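CHAD domain protein (Streptomyces chartreusis, PDB 6RN5) is a phosin, a CHAD-domain protein whose helical fold combines the binding of polyphosphate with the binding of metal ions such as copper. Local coordinates at residues D319-A324 with D350-V355; A104-L109 with L185-A190; Q312-H317 with F360-A365. All blocks are in the same frame, centred on the assembly; numbering follows the deposited sequence.

Contact 1. Residues D319-A324 with D350-V355; sequences DASEAA and DQRHEV. With CU (copper (II) ion), chain C.
The guanidinium of R352 meets S321 at its edge and carries V355 on one face. S321 OG lies in the guanidinium plane, 3.7 Å from R352 NH1, which is packing distance. V355 CG2, from the same helix as R352, sits off-centre, 3.8 Å above that plane. The contact belongs to an antiparallel helical hairpin of the CHAD-domain protein, made by helices 305-331 and 338-366. The axes of the two short segments approach to 8.0 Å and run at 159° to each other. Small residues permit this: A320, S321, A323 and A324 meet the opposite helix with little bulk. A320 CB rests 3.5 Å from Q351 O and also touches V355 CG2 and E354 CB. A324 CB touches both Q351 CB and R352 CD. R352 bends at chi2 (-52°) and chi3 (-55°), which brings its tip back toward helix 305-331 although its CB points away. There a water bridges the helices, accepting from R352 NH1 and donating to S321 O. D274 takes a hydrogen bond with S321 OG and a salt bridge with R352 NH2, so one carboxylate ties both polar ends. A bound sulfate, probably from the crystallisation liquor, also pairs with R352 NH2, and the copper-binding H271 and H348 lie nearby. On the other flank Q351 OE1 lies 3.6 Å from A323 CB and is hydrogen-bonded to R111 of helix 82-120. Q351 NE2 gives a bent bond of 2.8 Å to D350 OD2, on the anti side of the carboxylate. That oxygen also forms a salt bridge with R118. H353 points away from the pairing and joins the two subunits of the assembly through copper: its NE2 binds the ion at 2.5 Å, and H353 NE2 of the second subunit binds the same ion.

Contact 2. Residues A104-L109 with L185-A190; sequences AYTARL and LARTRA
T106 OG1 lies over one face of the R187 guanidinium and is hydrogen-bonded to E102 O one turn earlier in its own helix. T106 OG1 lies 3.5 Å from R187 CD and 3.7 Å from R187 NE; both are packing contacts. A chi1 of -52° turns the T106 hydroxyl back along its own helix, a position from which it can reach E102. R187 runs out straight, and the two side chains cross obliquely. T106 CG2 rests 3.9 Å from R187 NH1. E102 lies near the same arginine, but the ion pair from its OE2 to R187 NE is long and weak. This is packing on the surface of the all-helical CHAD fold, between two antiparallel helices, 82-120 and 170-198, joined through a segment that is largely not modelled. The segment axes approach to 8.9 Å, with 163° between their directions. Y105 points toward helix 170-198 and buries the most area in the contact. A186 CB stands over the centre of its ring in a CH-pi contact, 3.6 Å from the centroid and only 6° off the ring normal. The methyl thus touches most of the ring carbons at similar distances. A190 CB, one turn on, comes to the ring edge instead, 4.1 Å from Y105 CD2. A186 O lies 3.7 Å from Y105 CD2. Nearer the backbone, Y105 CB packs against CA and CB of R187. L183 of helix 170-198 adds to the packing around Y105, and L109 continues the seam by touching D180, L183 and T184.

Contact 3. Residues Q312-H317 with F360-A365; sequences QALNRH and FAFQQA
L314 lays its branched end obliquely against one side of the F362 ring. CG and CD2 of L314 both come to 3.7 Å from F362 CD1. The other methyl, CD1, reaches as close to F362 CE1. With chi1 at 168°, F362 swings its ring away from its own backbone N and out beside L314. W277, V280 and R281 of helix 274-295 also touch L314, so the leucine sits between that helix and the phenylalanine. With an alanine in its place, the CD1-CE1 side of the F362 ring would probably lose its partner, leaving a gap toward helix 274-295. The two segments belong to the antiparallel hairpin of helices 305-331 and 338-366, and here their axes are 8.6 Å apart at an angle of 166°. A313 lets the backbones come close: its CB lies 3.6 Å from F362 N. A313 CB is also 4.0 Å from both A361 CB and F362 CB. At the exposed border R316 NH2 passes 4.0 Å from A361 CB. H317, on the same side as L314, stacks on W277. F362 also meets W366 of its own helix, with the ring planes at about 15°, and touches A310.

Overall arrangement
Contacts 1 and 3 are buried and join the same two helices, 305-331 and 338-366, with centres about 13 Å apart. Contact 1 is nested inside the loop closed by contact 3, and V355 CG1 of one touches H317 NE2 of the other. Contact 2 is a surface contact between helices 82-120 and 170-198. It touches contact 1 through R108, which packs on E322 and A323, but lies about 9 Å from contact 3 at the nearest atoms. The chemistry differs accordingly. Contact 1 mixes alanine packing with charges, a water and a copper ligand. Contact 3 is mainly apolar. Contact 2 combines a tyrosine-methyl contact with an arginine at the surface.

Contact 1. Residues D319-A324 with D350-V355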
ATOM      1  N   ASP A 319      -6.900   2.944 -15.979  1.00 30.85           N
ATOM      2  CA  ASP A 319      -8.087   2.755 -15.179  1.00 31.63           C
ATOM      3  C   ASP A 319      -7.770   2.977 -13.712  1.00 32.42           C
ATOM      4  O   ASP A 319      -8.537   3.638 -13.020  1.00 33.86           O
ATOM      5  CB  ASP A 319      -8.705   1.337 -15.361  1.00 31.11           C
ATOM      6  CG  ASP A 319      -9.303   1.117 -16.767  1.00 35.26           C
ATOM      7  OD1 ASP A 319      -9.490   2.078 -17.543  1.00 33.18           O
ATOM      8  OD2 ASP A 319      -9.545  -0.045 -17.111  1.00 40.34           O
ATOM      9  N   ALA A 320      -6.667   2.416 -13.220  1.00 29.71           N
ATOM     10  CA  ALA A 320      -6.333   2.615 -11.805  1.00 29.62           C
ATOM     11  C   ALA A 320      -6.039   4.102 -11.521  1.00 30.61           C
ATOM     12  O   ALA A 320      -6.411   4.662 -10.468  1.00 28.35           O
ATOM     13  CB  ALA A 320      -5.153   1.737 -11.415  1.00 32.19           C
ATOM     14  N   SER A 321      -5.344   4.747 -12.456  1.00 29.64           N
ATOM     15  CA  SER A 321      -5.077   6.159 -12.339  1.00 31.20           C
ATOM     16  C   SER A 321      -6.364   6.972 -12.196  1.00 31.80           C
ATOM     17  O   SER A 321      -6.484   7.799 -11.281  1.00 30.91           O
ATOM     18  CB  SER A 321      -4.268   6.632 -13.545  1.00 34.72           C
ATOM     19  OG  SER A 321      -4.035   8.010 -13.465  1.00 36.75           O
ATOM     20  N   GLU A 322      -7.339   6.705 -13.055  1.00 30.91           N
ATOM     21  CA  GLU A 322      -8.572   7.488 -13.084  1.00 33.65           C
ATOM     22  C   GLU A 322      -9.442   7.117 -11.859  1.00 33.31           C
ATOM     23  O   GLU A 322     -10.132   7.951 -11.280  1.00 32.02           O
ATOM     24  CB  GLU A 322      -9.369   7.246 -14.388  1.00 36.13           C
ATOM     25  CG  GLU A 322      -8.942   8.026 -15.627  1.00 44.12           C
ATOM     26  CD  GLU A 322      -9.082   9.549 -15.467  1.00 50.91           C
ATOM     27  OE1 GLU A 322     -10.010  10.053 -14.788  1.00 60.43           O
ATOM     28  OE2 GLU A 322      -8.242  10.282 -16.007  1.00 64.63           O
ATOM     29  N   ALA A 323      -9.401   5.863 -11.462  1.00 29.09           N
ATOM     30  CA  ALA A 323     -10.118   5.482 -10.294  1.00 29.46           C
ATOM     31  C   ALA A 323      -9.557   6.171  -9.048  1.00 27.90           C
ATOM     32  O   ALA A 323     -10.326   6.616  -8.189  1.00 30.81           O
ATOM     33  CB  ALA A 323     -10.091   3.989 -10.130  1.00 26.49           C
ATOM     34  N   ALA A 324      -8.238   6.253  -8.936  1.00 26.82           N
ATOM     35  CA  ALA A 324      -7.649   6.892  -7.779  1.00 27.42           C
ATOM     36  C   ALA A 324      -8.110   8.349  -7.712  1.00 29.49           C
ATOM     37  O   ALA A 324      -8.383   8.847  -6.627  1.00 29.59           O
ATOM     38  CB  ALA A 324      -6.133   6.789  -7.808  1.00 27.35           C
ATOM     39  N   ASP A 350      -4.693   2.471  -2.514  1.00 27.21           N
ATOM     40  CA  ASP A 350      -4.846   1.213  -3.200  1.00 29.72           C
ATOM     41  C   ASP A 350      -4.733   1.328  -4.727  1.00 31.24           C
ATOM     42  O   ASP A 350      -3.996   0.565  -5.379  1.00 31.32           O
ATOM     43  CB  ASP A 350      -6.228   0.606  -2.859  1.00 32.25           C
ATOM     44  CG  ASP A 350      -6.401  -0.752  -3.468  1.00 35.30           C
ATOM     45  OD1 ASP A 350      -5.736  -1.674  -2.954  1.00 32.09           O
ATOM     46  OD2 ASP A 350      -7.171  -0.888  -4.445  1.00 38.39           O
ATOM     47  N   GLN A 351      -5.457   2.277  -5.307  1.00 28.65           N
ATOM     48  CA  GLN A 351      -5.474   2.394  -6.761  1.00 28.97           C
ATOM     49  C   GLN A 351      -4.135   2.961  -7.255  1.00 30.96           C
ATOM     50  O   GLN A 351      -3.680   2.603  -8.329  1.00 28.57           O
ATOM     51  CB  GLN A 351      -6.686   3.217  -7.233  1.00 28.77           C
ATOM     52  CG  GLN A 351      -8.010   2.530  -6.868  1.00 29.95           C
ATOM     53  CD  GLN A 351      -8.161   1.231  -7.620  1.00 30.90           C
ATOM     54  OE1 GLN A 351      -8.208   1.243  -8.862  1.00 30.81           O
ATOM     55  NE2 GLN A 351      -8.151   0.096  -6.886  1.00 28.12           N
ATOM     56  N   ARG A 352      -3.472   3.787  -6.456  1.00 29.23           N
ATOM     57  CA  ARG A 352      -2.129   4.223  -6.833  1.00 31.79           C
ATOM     58  C   ARG A 352      -1.139   3.063  -6.759  1.00 34.94           C
ATOM     59  O   ARG A 352      -0.207   2.981  -7.576  1.00 30.94           O
ATOM     60  CB  ARG A 352      -1.646   5.380  -5.966  1.00 29.10           C
ATOM     61  CG  ARG A 352      -2.395   6.660  -6.178  1.00 27.75           C
ATOM     62  CD  ARG A 352      -2.451   7.057  -7.653  1.00 31.66           C
ATOM     63  NE  ARG A 352      -1.155   7.155  -8.346  1.00 31.51           N
ATOM     64  CZ  ARG A 352      -1.006   7.504  -9.629  1.00 32.65           C
ATOM     65  NH1 ARG A 352      -2.055   7.774 -10.402  1.00 33.55           N
ATOM     66  NH2 ARG A 352       0.204   7.599 -10.153  1.00 30.82           N
ATOM     67  N   HIS A 353      -1.364   2.130  -5.825  1.00 37.81           N
ATOM     68  CA  HIS A 353      -0.554   0.900  -5.789  1.00 36.91           C
ATOM     69  C   HIS A 353      -0.785   0.049  -7.020  1.00 32.36           C
ATOM     70  O   HIS A 353       0.158  -0.537  -7.512  1.00 30.95           O
ATOM     71  CB  HIS A 353      -0.731   0.087  -4.475  1.00 38.83           C
ATOM     72  CG  HIS A 353      -0.367   0.864  -3.248  1.00 44.25           C
ATOM     73  ND1 HIS A 353       0.594   1.859  -3.259  1.00 51.27           N
ATOM     74  CD2 HIS A 353      -0.854   0.825  -1.978  1.00 49.82           C
ATOM     75  CE1 HIS A 353       0.689   2.391  -2.048  1.00 53.87           C
ATOM     76  NE2 HIS A 353      -0.170   1.778  -1.252  1.00 48.45           N
ATOM     77  N   GLU A 354      -2.016   0.004  -7.518  1.00 31.62           N
ATOM     78  CA  GLU A 354      -2.310  -0.688  -8.781  1.00 32.39           C
ATOM     79  C   GLU A 354      -1.640   0.037  -9.958  1.00 31.23           C
ATOM     80  O   GLU A 354      -1.226  -0.593 -10.901  1.00 32.80           O
ATOM     81  CB  GLU A 354      -3.806  -0.795  -9.035  1.00 36.59           C
ATOM     82  CG  GLU A 354      -4.581  -1.642  -8.029  1.00 45.53           C
ATOM     83  CD  GLU A 354      -4.392  -3.164  -8.204  1.00 54.23           C
ATOM     84  OE1 GLU A 354      -3.819  -3.601  -9.229  1.00 56.01           O
ATOM     85  OE2 GLU A 354      -4.824  -3.936  -7.315  1.00 57.69           O
ATOM     86  N   VAL A 355      -1.511   1.358  -9.923  1.00 29.95           N
ATOM     87  CA  VAL A 355      -0.815   2.064 -11.034  1.00 29.90           C
ATOM     88  C   VAL A 355       0.629   1.564 -11.112  1.00 29.96           C
ATOM     89  O   VAL A 355       1.085   1.127 -12.163  1.00 31.40           O
ATOM     90  CB  VAL A 355      -0.899   3.614 -10.914  1.00 30.45           C
ATOM     91  CG1 VAL A 355       0.031   4.316 -11.915  1.00 30.95           C
ATOM     92  CG2 VAL A 355      -2.332   4.083 -11.118  1.00 32.81           C
TER
HETATM   93 CU    CU C 402      -1.512   1.516   0.837  0.50 63.95          CU
HETATM   94  O   HOH W   1      -4.603   9.119  -9.975  1.00 28.27           O

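Contact 2. Residues A104-L109 with L185-A190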
ATOM      1  N   ALA A 104     -16.771   4.183 -19.385  1.00 32.07           N
ATOM      2  CA  ALA A 104     -15.693   4.485 -18.487  1.00 33.47           C
ATOM      3  C   ALA A 104     -16.221   4.689 -17.041  1.00 31.57           C
ATOM      4  O   ALA A 104     -15.644   4.192 -16.065  1.00 34.30           O
ATOM      5  CB  ALA A 104     -14.896   5.706 -19.009  1.00 31.83           C
ATOM      6  N   TYR A 105     -17.310   5.431 -16.904  1.00 32.87           N
ATOM      7  CA  TYR A 105     -17.908   5.682 -15.581  1.00 32.89           C
ATOM      8  C   TYR A 105     -18.456   4.410 -14.979  1.00 32.12           C
ATOM      9  O   TYR A 105     -18.245   4.138 -13.757  1.00 29.35           O
ATOM     10  CB  TYR A 105     -18.994   6.754 -15.622  1.00 30.29           C
ATOM     11  CG  TYR A 105     -18.439   8.145 -15.845  1.00 32.62           C
ATOM     12  CD1 TYR A 105     -17.504   8.691 -14.979  1.00 32.88           C
ATOM     13  CD2 TYR A 105     -18.876   8.935 -16.910  1.00 32.81           C
ATOM     14  CE1 TYR A 105     -17.003   9.961 -15.182  1.00 33.94           C
ATOM     15  CE2 TYR A 105     -18.371  10.206 -17.115  1.00 31.17           C
ATOM     16  CZ  TYR A 105     -17.439  10.696 -16.260  1.00 34.20           C
ATOM     17  OH  TYR A 105     -16.965  11.960 -16.437  1.00 39.42           O
ATOM     18  N   THR A 106     -19.048   3.575 -15.824  1.00 34.77           N
ATOM     19  CA  THR A 106     -19.576   2.266 -15.358  1.00 36.62           C
ATOM     20  C   THR A 106     -18.472   1.355 -14.871  1.00 39.10           C
ATOM     21  O   THR A 106     -18.594   0.740 -13.829  1.00 42.22           O
ATOM     22  CB  THR A 106     -20.323   1.545 -16.484  1.00 39.51           C
ATOM     23  OG1 THR A 106     -21.298   2.430 -17.051  1.00 38.14           O
ATOM     24  CG2 THR A 106     -21.000   0.271 -15.966  1.00 37.05           C
ATOM     25  N   ALA A 107     -17.373   1.262 -15.614  1.00 38.92           N
ATOM     26  CA  ALA A 107     -16.284   0.367 -15.196  1.00 38.74           C
ATOM     27  C   ALA A 107     -15.558   0.922 -13.954  1.00 38.68           C
ATOM     28  O   ALA A 107     -15.148   0.176 -13.061  1.00 36.83           O
ATOM     29  CB  ALA A 107     -15.304   0.166 -16.332  1.00 37.23           C
ATOM     30  N   ARG A 108     -15.397   2.244 -13.905  1.00 36.38           N
ATOM     31  CA  ARG A 108     -14.764   2.873 -12.745  1.00 35.22           C
ATOM     32  C   ARG A 108     -15.539   2.585 -11.433  1.00 30.54           C
ATOM     33  O   ARG A 108     -14.958   2.290 -10.411  1.00 32.28           O
ATOM     34  CB  ARG A 108     -14.637   4.355 -13.026  1.00 34.27           C
ATOM     35  CG  ARG A 108     -13.899   5.133 -11.992  1.00 32.41           C
ATOM     36  CD  ARG A 108     -13.637   6.505 -12.551  1.00 33.77           C
ATOM     37  NE  ARG A 108     -12.933   6.357 -13.821  1.00 38.16           N
ATOM     38  CZ  ARG A 108     -13.116   7.127 -14.898  1.00 37.69           C
ATOM     39  NH1 ARG A 108     -13.970   8.141 -14.892  1.00 35.19           N
ATOM     40  NH2 ARG A 108     -12.407   6.884 -15.987  1.00 34.95           N
ATOM     41  N   LEU A 109     -16.852   2.661 -11.466  1.00 33.08           N
ATOM     42  CA  LEU A 109     -17.635   2.392 -10.269  1.00 34.33           C
ATOM     43  C   LEU A 109     -17.402   0.977  -9.809  1.00 37.57           C
ATOM     44  O   LEU A 109     -17.091   0.710  -8.630  1.00 35.12           O
ATOM     45  CB  LEU A 109     -19.128   2.617 -10.531  1.00 33.45           C
ATOM     46  CG  LEU A 109     -20.092   2.270  -9.384  1.00 35.60           C
ATOM     47  CD1 LEU A 109     -19.675   2.916  -8.059  1.00 34.33           C
ATOM     48  CD2 LEU A 109     -21.523   2.673  -9.717  1.00 34.48           C
ATOM     49  N   LEU A 185     -24.642   9.292 -11.405  1.00 32.55           N
ATOM     50  CA  LEU A 185     -24.986  10.553 -12.024  1.00 33.12           C
ATOM     51  C   LEU A 185     -24.142  10.829 -13.245  1.00 32.31           C
ATOM     52  O   LEU A 185     -24.681  11.265 -14.274  1.00 32.84           O
ATOM     53  CB  LEU A 185     -24.888  11.737 -11.035  1.00 32.87           C
ATOM     54  CG  LEU A 185     -25.970  11.692  -9.954  1.00 34.38           C
ATOM     55  CD1 LEU A 185     -25.643  12.689  -8.839  1.00 36.35           C
ATOM     56  CD2 LEU A 185     -27.355  11.919 -10.559  1.00 35.20           C
ATOM     57  N   ALA A 186     -22.828  10.692 -13.091  1.00 32.68           N
ATOM     58  CA  ALA A 186     -21.864  10.922 -14.189  1.00 33.22           C
ATOM     59  C   ALA A 186     -22.212  10.058 -15.417  1.00 32.74           C
ATOM     60  O   ALA A 186     -22.205  10.531 -16.545  1.00 29.03           O
ATOM     61  CB  ALA A 186     -20.453  10.604 -13.741  1.00 34.74           C
ATOM     62  N   ARG A 187     -22.566   8.804 -15.148  1.00 31.65           N
ATOM     63  CA  ARG A 187     -22.894   7.845 -16.164  1.00 33.36           C
ATOM     64  C   ARG A 187     -24.150   8.264 -16.904  1.00 33.59           C
ATOM     65  O   ARG A 187     -24.148   8.324 -18.131  1.00 39.44           O
ATOM     66  CB  ARG A 187     -23.098   6.484 -15.510  1.00 35.54           C
ATOM     67  CG  ARG A 187     -23.704   5.413 -16.400  1.00 40.24           C
ATOM     68  CD  ARG A 187     -23.955   4.143 -15.610  1.00 46.19           C
ATOM     69  NE  ARG A 187     -24.849   3.252 -16.330  1.00 52.03           N
ATOM     70  CZ  ARG A 187     -25.147   2.001 -15.976  1.00 61.03           C
ATOM     71  NH1 ARG A 187     -24.610   1.452 -14.889  1.00 65.02           N
ATOM     72  NH2 ARG A 187     -26.000   1.286 -16.728  1.00 63.12           N
ATOM     73  N   THR A 188     -25.217   8.519 -16.157  1.00 34.18           N
ATOM     74  CA  THR A 188     -26.512   8.918 -16.712  1.00 33.96           C
ATOM     75  C   THR A 188     -26.359  10.190 -17.501  1.00 33.10           C
ATOM     76  O   THR A 188     -26.897  10.331 -18.617  1.00 29.21           O
ATOM     77  CB  THR A 188     -27.536   9.083 -15.580  1.00 36.81           C
ATOM     78  OG1 THR A 188     -27.692   7.821 -14.948  1.00 41.90           O
ATOM     79  CG2 THR A 188     -28.884   9.442 -16.092  1.00 38.00           C
ATOM     80  N   ARG A 189     -25.576  11.113 -16.967  1.00 31.27           N
ATOM     81  CA  ARG A 189     -25.300  12.336 -17.727  1.00 32.59           C
ATOM     82  C   ARG A 189     -24.561  12.058 -19.062  1.00 32.90           C
ATOM     83  O   ARG A 189     -24.918  12.619 -20.119  1.00 32.07           O
ATOM     84  CB  ARG A 189     -24.567  13.364 -16.876  1.00 33.57           C
ATOM     85  CG  ARG A 189     -24.083  14.552 -17.657  1.00 35.37           C
ATOM     86  CD  ARG A 189     -23.668  15.617 -16.680  1.00 38.49           C
ATOM     87  NE  ARG A 189     -23.113  16.757 -17.368  1.00 37.58           N
ATOM     88  CZ  ARG A 189     -22.713  17.866 -16.761  1.00 44.66           C
ATOM     89  NH1 ARG A 189     -22.774  17.984 -15.425  1.00 50.93           N
ATOM     90  NH2 ARG A 189     -22.233  18.859 -17.476  1.00 42.48           N
ATOM     91  N   ALA A 190     -23.537  11.206 -18.996  1.00 35.80           N
ATOM     92  CA  ALA A 190     -22.781  10.756 -20.156  1.00 31.29           C
ATOM     93  C   ALA A 190     -23.666  10.050 -21.153  1.00 30.22           C
ATOM     94  O   ALA A 190     -23.509  10.235 -22.360  1.00 28.79           O
ATOM     95  CB  ALA A 190     -21.715   9.790 -19.720  1.00 33.58           C
TER

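Contact 3. Residues Q312-H317 with F360-A365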
ATOM      1  N   GLN A 312      -2.697  -4.603 -22.038  1.00 37.28           N
ATOM      2  CA  GLN A 312      -3.556  -4.822 -20.874  1.00 35.09           C
ATOM      3  C   GLN A 312      -3.002  -4.093 -19.667  1.00 32.49           C
ATOM      4  O   GLN A 312      -3.735  -3.477 -18.954  1.00 35.47           O
ATOM      5  CB  GLN A 312      -3.650  -6.299 -20.557  1.00 38.68           C
ATOM      6  CG  GLN A 312      -4.358  -7.104 -21.639  1.00 45.67           C
ATOM      7  CD  GLN A 312      -5.798  -6.687 -21.820  1.00 49.56           C
ATOM      8  OE1 GLN A 312      -6.492  -6.397 -20.851  1.00 54.50           O
ATOM      9  NE2 GLN A 312      -6.267  -6.667 -23.066  1.00 58.98           N
ATOM     10  N   ALA A 313      -1.703  -4.183 -19.446  1.00 30.92           N
ATOM     11  CA  ALA A 313      -1.117  -3.541 -18.312  1.00 29.92           C
ATOM     12  C   ALA A 313      -1.284  -2.034 -18.413  1.00 33.87           C
ATOM     13  O   ALA A 313      -1.550  -1.397 -17.415  1.00 32.34           O
ATOM     14  CB  ALA A 313       0.332  -3.902 -18.213  1.00 30.78           C
ATOM     15  N   LEU A 314      -1.162  -1.460 -19.610  1.00 31.43           N
ATOM     16  CA  LEU A 314      -1.385  -0.012 -19.735  1.00 31.42           C
ATOM     17  C   LEU A 314      -2.858   0.394 -19.564  1.00 32.14           C
ATOM     18  O   LEU A 314      -3.138   1.493 -19.088  1.00 27.33           O
ATOM     19  CB  LEU A 314      -0.853   0.526 -21.041  1.00 31.81           C
ATOM     20  CG  LEU A 314       0.658   0.305 -21.194  1.00 33.18           C
ATOM     21  CD1 LEU A 314       1.168   0.721 -22.579  1.00 35.39           C
ATOM     22  CD2 LEU A 314       1.438   0.986 -20.101  1.00 33.42           C
ATOM     23  N   ASN A 315      -3.810  -0.471 -19.909  1.00 31.78           N
ATOM     24  CA  ASN A 315      -5.219  -0.151 -19.588  1.00 30.28           C
ATOM     25  C   ASN A 315      -5.480  -0.157 -18.070  1.00 28.53           C
ATOM     26  O   ASN A 315      -6.254   0.641 -17.569  1.00 29.65           O
ATOM     27  CB  ASN A 315      -6.203  -1.106 -20.255  1.00 32.20           C
ATOM     28  CG  ASN A 315      -6.280  -0.951 -21.768  1.00 38.00           C
ATOM     29  OD1 ASN A 315      -5.872   0.075 -22.366  1.00 42.40           O
ATOM     30  ND2 ASN A 315      -6.820  -1.979 -22.406  1.00 36.48           N
ATOM     31  N   ARG A 316      -4.855  -1.057 -17.343  1.00 30.83           N
ATOM     32  CA  ARG A 316      -5.048  -1.090 -15.922  1.00 33.49           C
ATOM     33  C   ARG A 316      -4.421   0.140 -15.321  1.00 32.96           C
ATOM     34  O   ARG A 316      -4.953   0.727 -14.389  1.00 31.63           O
ATOM     35  CB  ARG A 316      -4.498  -2.392 -15.335  1.00 40.42           C
ATOM     36  CG  ARG A 316      -5.507  -3.542 -15.518  1.00 48.40           C
ATOM     37  CD  ARG A 316      -4.871  -4.875 -15.866  1.00 58.91           C
ATOM     38  NE  ARG A 316      -3.817  -5.282 -14.934  1.00 62.62           N
ATOM     39  CZ  ARG A 316      -2.665  -5.878 -15.273  1.00 68.63           C
ATOM     40  NH1 ARG A 316      -2.356  -6.138 -16.541  1.00 64.07           N
ATOM     41  NH2 ARG A 316      -1.790  -6.195 -14.319  1.00 81.34           N
ATOM     42  N   HIS A 317      -3.278   0.542 -15.867  1.00 31.94           N
ATOM     43  CA  HIS A 317      -2.598   1.753 -15.429  1.00 30.65           C
ATOM     44  C   HIS A 317      -3.542   2.961 -15.520  1.00 29.55           C
ATOM     45  O   HIS A 317      -3.704   3.730 -14.602  1.00 31.18           O
ATOM     46  CB  HIS A 317      -1.338   1.954 -16.259  1.00 30.49           C
ATOM     47  CG  HIS A 317      -0.493   3.106 -15.820  1.00 30.49           C
ATOM     48  ND1 HIS A 317      -0.900   4.408 -15.945  1.00 29.96           N
ATOM     49  CD2 HIS A 317       0.730   3.150 -15.255  1.00 30.99           C
ATOM     50  CE1 HIS A 317       0.049   5.211 -15.486  1.00 30.99           C
ATOM     51  NE2 HIS A 317       1.050   4.478 -15.067  1.00 28.68           N
ATOM     52  N   PHE A 360       5.016  -2.010 -13.450  1.00 33.83           N
ATOM     53  CA  PHE A 360       5.868  -3.182 -13.364  1.00 37.91           C
ATOM     54  C   PHE A 360       5.423  -4.309 -14.340  1.00 37.46           C
ATOM     55  O   PHE A 360       6.250  -4.893 -15.051  1.00 34.28           O
ATOM     56  CB  PHE A 360       5.906  -3.676 -11.911  1.00 44.21           C
ATOM     57  CG  PHE A 360       6.849  -4.835 -11.674  1.00 47.40           C
ATOM     58  CD1 PHE A 360       8.225  -4.638 -11.678  1.00 52.10           C
ATOM     59  CD2 PHE A 360       6.354  -6.118 -11.419  1.00 50.51           C
ATOM     60  CE1 PHE A 360       9.101  -5.697 -11.448  1.00 51.36           C
ATOM     61  CE2 PHE A 360       7.224  -7.186 -11.203  1.00 54.73           C
ATOM     62  CZ  PHE A 360       8.605  -6.971 -11.218  1.00 48.86           C
ATOM     63  N   ALA A 361       4.130  -4.604 -14.381  1.00 34.38           N
ATOM     64  CA  ALA A 361       3.628  -5.596 -15.310  1.00 34.76           C
ATOM     65  C   ALA A 361       3.979  -5.225 -16.770  1.00 36.84           C
ATOM     66  O   ALA A 361       4.437  -6.074 -17.551  1.00 33.09           O
ATOM     67  CB  ALA A 361       2.125  -5.800 -15.128  1.00 33.54           C
ATOM     68  N   PHE A 362       3.805  -3.960 -17.133  1.00 34.95           N
ATOM     69  CA  PHE A 362       4.123  -3.546 -18.484  1.00 38.46           C
ATOM     70  C   PHE A 362       5.595  -3.825 -18.747  1.00 40.22           C
ATOM     71  O   PHE A 362       5.957  -4.420 -19.760  1.00 39.48           O
ATOM     72  CB  PHE A 362       3.888  -2.057 -18.697  1.00 36.46           C
ATOM     73  CG  PHE A 362       4.471  -1.541 -19.980  1.00 33.75           C
ATOM     74  CD1 PHE A 362       3.765  -1.644 -21.176  1.00 34.77           C
ATOM     75  CD2 PHE A 362       5.753  -0.963 -20.005  1.00 35.88           C
ATOM     76  CE1 PHE A 362       4.324  -1.191 -22.375  1.00 35.93           C
ATOM     77  CE2 PHE A 362       6.297  -0.466 -21.198  1.00 35.73           C
ATOM     78  CZ  PHE A 362       5.595  -0.593 -22.381  1.00 33.21           C
ATOM     79  N   GLN A 363       6.433  -3.355 -17.837  1.00 41.84           N
ATOM     80  CA  GLN A 363       7.880  -3.556 -17.941  1.00 43.92           C
ATOM     81  C   GLN A 363       8.307  -5.019 -18.128  1.00 39.64           C
ATOM     82  O   GLN A 363       9.120  -5.312 -18.979  1.00 39.39           O
ATOM     83  CB  GLN A 363       8.578  -2.982 -16.724  1.00 50.05           C
ATOM     84  CG  GLN A 363      10.066  -2.760 -16.943  1.00 56.36           C
ATOM     85  CD  GLN A 363      10.779  -2.395 -15.654  1.00 61.62           C
ATOM     86  OE1 GLN A 363      11.100  -1.227 -15.422  1.00 74.55           O
ATOM     87  NE2 GLN A 363      11.002  -3.384 -14.798  1.00 60.56           N
ATOM     88  N   GLN A 364       7.737  -5.932 -17.363  1.00 39.82           N
ATOM     89  CA  GLN A 364       8.056  -7.350 -17.501  1.00 41.08           C
ATOM     90  C   GLN A 364       7.605  -7.892 -18.834  1.00 40.59           C
ATOM     91  O   GLN A 364       8.312  -8.690 -19.453  1.00 46.10           O
ATOM     92  CB  GLN A 364       7.396  -8.177 -16.392  1.00 43.83           C
ATOM     93  CG  GLN A 364       7.743  -7.711 -14.994  1.00 49.18           C
ATOM     94  CD  GLN A 364       9.214  -7.709 -14.758  1.00 56.73           C
ATOM     95  OE1 GLN A 364       9.845  -6.648 -14.667  1.00 68.37           O
ATOM     96  NE2 GLN A 364       9.791  -8.902 -14.691  1.00 59.09           N
ATOM     97  N   ALA A 365       6.413  -7.494 -19.256  1.00 36.53           N
ATOM     98  CA  ALA A 365       5.895  -7.905 -20.538  1.00 35.87           C
ATOM     99  C   ALA A 365       6.727  -7.328 -21.687  1.00 40.86           C
ATOM    100  O   ALA A 365       6.981  -8.009 -22.696  1.00 40.37           O
ATOM    101  CB  ALA A 365       4.457  -7.477 -20.682  1.00 35.77           C
TER